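Local structure of 5-ketofructose reductase (Gluconobacter sp., 7COK) at residues A[200-205]-A[224-229]. The protein reduces 5-ketofructose, probably with a nicotinamide cofactor, as a member of the shikimate dehydrogenase family. Numbering follows the deposited sequence.
Sequences IGLGDP and DVIPNP
Gly203 N donates to Asn228 O at 2.8 Å, and this is the one direct hydrogen bond between loops 200-205 and 224-229. The donor sits in a type II beta turn from Gly201 to Asp204, where Gly203 takes the positive phi that favours glycine. The cis peptide between Asn228 and Pro229 bends the second loop, and Pro229, which has no N-H to offer, turns its ring to the turn, CD lying 3.4 Å from Gly201 O and close to Gly203 N.

Ile226 drives its longer branch at the turn: with CG1 anti to its carbonyl carbon (chi1 -70°), CD1 comes 3.3 Å from Ile200 O and 3.5 Å from Leu202 N. Gly201 suits this place, since a beta carbon would press on CD1 and on the preceding carbonyl. Leu202 offers the shorter branch, CG2, a methyl, CD1, at 4.0 Å, and that same methyl rests 3.5 Å from Asn228 O. With an alanine here in place of Ile226, both branches are gone, and a gap is likely to open beside Gly201 while Leu202 CD1 loses its contact with CG2.

Asp224 holds the base of the second loop through an Asx turn, OD1 accepting from Ile226 N, while a water links OD2 to Ile200 O. OD1 also binds Asn196, and OD2 Thr232. Both loops follow neighbouring parallel strands of the Rossmann-type sheet, 193-196 and 221-224; helix 233-240 packs on Asp224, and Phe281 of helix 270-281 touches Pro227 and Asn228.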
loop_
_atom_site.group_PDB
_atom_site.type_symbol
_atom_site.label_atom_id
_atom_site.label_comp_id
_atom_site.label_asym_id
_atom_site.label_seq_id
_atom_site.Cartn_x
_atom_site.Cartn_y
_atom_site.Cartn_z
ATOM N N ILE A 200 -10.164 -12.059 29.842
ATOM C CA ILE A 200 -11.370 -11.937 30.685
ATOM C C ILE A 200 -11.721 -10.462 30.896
ATOM O O ILE A 200 -10.999 -9.722 31.568
ATOM C CB ILE A 200 -11.289 -12.677 32.037
ATOM C CG1 ILE A 200 -10.895 -14.153 31.847
ATOM C CG2 ILE A 200 -12.644 -12.573 32.727
ATOM C CD1 ILE A 200 -10.419 -14.863 33.106
ATOM N N GLY A 201 -12.843 -10.052 30.322
ATOM C CA GLY A 201 -13.213 -8.660 30.299
ATOM C C GLY A 201 -13.219 -8.046 28.922
ATOM O O GLY A 201 -13.734 -6.947 28.755
ATOM N N LEU A 202 -12.627 -8.746 27.944
ATOM C CA LEU A 202 -12.585 -8.300 26.541
ATOM C C LEU A 202 -13.996 -8.235 25.979
ATOM O O LEU A 202 -14.689 -9.257 25.895
ATOM C CB LEU A 202 -11.697 -9.225 25.687
ATOM C CG LEU A 202 -11.500 -8.893 24.208
ATOM C CD1 LEU A 202 -10.919 -7.504 23.981
ATOM C CD2 LEU A 202 -10.633 -9.960 23.561
ATOM N N GLY A 203 -14.421 -7.019 25.635
ATOM C CA GLY A 203 -15.783 -6.770 25.140
ATOM C C GLY A 203 -16.888 -7.061 26.151
ATOM O O GLY A 203 -18.063 -7.174 25.774
ATOM N N ASP A 204 -16.526 -7.209 27.426
ATOM C CA ASP A 204 -17.511 -7.490 28.472
ATOM C C ASP A 204 -17.230 -6.686 29.737
ATOM O O ASP A 204 -16.462 -7.122 30.610
ATOM C CB ASP A 204 -17.607 -8.992 28.790
ATOM C CG ASP A 204 -18.783 -9.334 29.731
ATOM O OD1 ASP A 204 -19.481 -8.424 30.240
ATOM O OD2 ASP A 204 -19.007 -10.531 29.970
ATOM N N PRO A 205 -17.914 -5.539 29.878
ATOM C CA PRO A 205 -17.741 -4.642 31.005
ATOM C C PRO A 205 -18.065 -5.295 32.353
ATOM O O PRO A 205 -17.655 -4.768 33.385
ATOM C CB PRO A 205 -18.729 -3.503 30.693
ATOM C CG PRO A 205 -19.783 -4.155 29.875
ATOM C CD PRO A 205 -19.024 -5.110 29.008
ATOM N N ASP A 224 -3.994 -3.500 32.534
ATOM C CA ASP A 224 -4.788 -4.454 31.786
ATOM C C ASP A 224 -4.472 -4.320 30.306
ATOM O O ASP A 224 -4.532 -3.239 29.746
ATOM C CB ASP A 224 -6.272 -4.184 32.029
ATOM C CG ASP A 224 -7.162 -5.349 31.653
ATOM O OD1 ASP A 224 -6.783 -6.244 30.859
ATOM O OD2 ASP A 224 -8.273 -5.395 32.178
ATOM N N VAL A 225 -4.125 -5.437 29.666
ATOM C CA VAL A 225 -3.845 -5.445 28.212
ATOM C C VAL A 225 -5.085 -5.286 27.322
ATOM O O VAL A 225 -4.971 -4.908 26.148
ATOM C CB VAL A 225 -3.049 -6.700 27.754
ATOM C CG1 VAL A 225 -1.792 -6.881 28.603
ATOM C CG2 VAL A 225 -3.916 -7.962 27.773
ATOM N N ILE A 226 -6.265 -5.587 27.872
ATOM C CA ILE A 226 -7.508 -5.459 27.105
ATOM C C ILE A 226 -7.734 -4.006 26.637
ATOM O O ILE A 226 -7.728 -3.101 27.447
ATOM C CB ILE A 226 -8.692 -5.984 27.948
ATOM C CG1 ILE A 226 -8.599 -7.519 28.101
ATOM C CG2 ILE A 226 -10.030 -5.548 27.350
ATOM C CD1 ILE A 226 -9.472 -8.088 29.206
ATOM N N PRO A 227 -7.888 -3.784 25.320
ATOM C CA PRO A 227 -8.082 -2.393 24.844
ATOM C C PRO A 227 -9.533 -1.951 24.700
ATOM O O PRO A 227 -9.808 -0.761 24.523
ATOM C CB PRO A 227 -7.404 -2.405 23.477
ATOM C CG PRO A 227 -7.508 -3.835 23.002
ATOM C CD PRO A 227 -7.638 -4.729 24.208
ATOM N N ASN A 228 -10.453 -2.912 24.792
ATOM C CA ASN A 228 -11.869 -2.675 24.550
ATOM C C ASN A 228 -12.722 -3.589 25.446
ATOM O O ASN A 228 -12.733 -4.805 25.239
ATOM C CB ASN A 228 -12.176 -2.886 23.054
ATOM C CG ASN A 228 -13.599 -2.505 22.685
ATOM O OD1 ASN A 228 -14.224 -1.695 23.371
ATOM N ND2 ASN A 228 -14.110 -3.068 21.587
ATOM N N PRO A 229 -13.420 -3.036 26.447
ATOM C CA PRO A 229 -13.378 -1.621 26.812
ATOM C C PRO A 229 -12.059 -1.225 27.453
ATOM O O PRO A 229 -11.450 -2.047 28.123
ATOM C CB PRO A 229 -14.520 -1.481 27.820
ATOM C CG PRO A 229 -14.710 -2.853 28.403
ATOM C CD PRO A 229 -14.241 -3.845 27.377
HETATM O O HOH W 1 -9.843 -7.650 32.779
#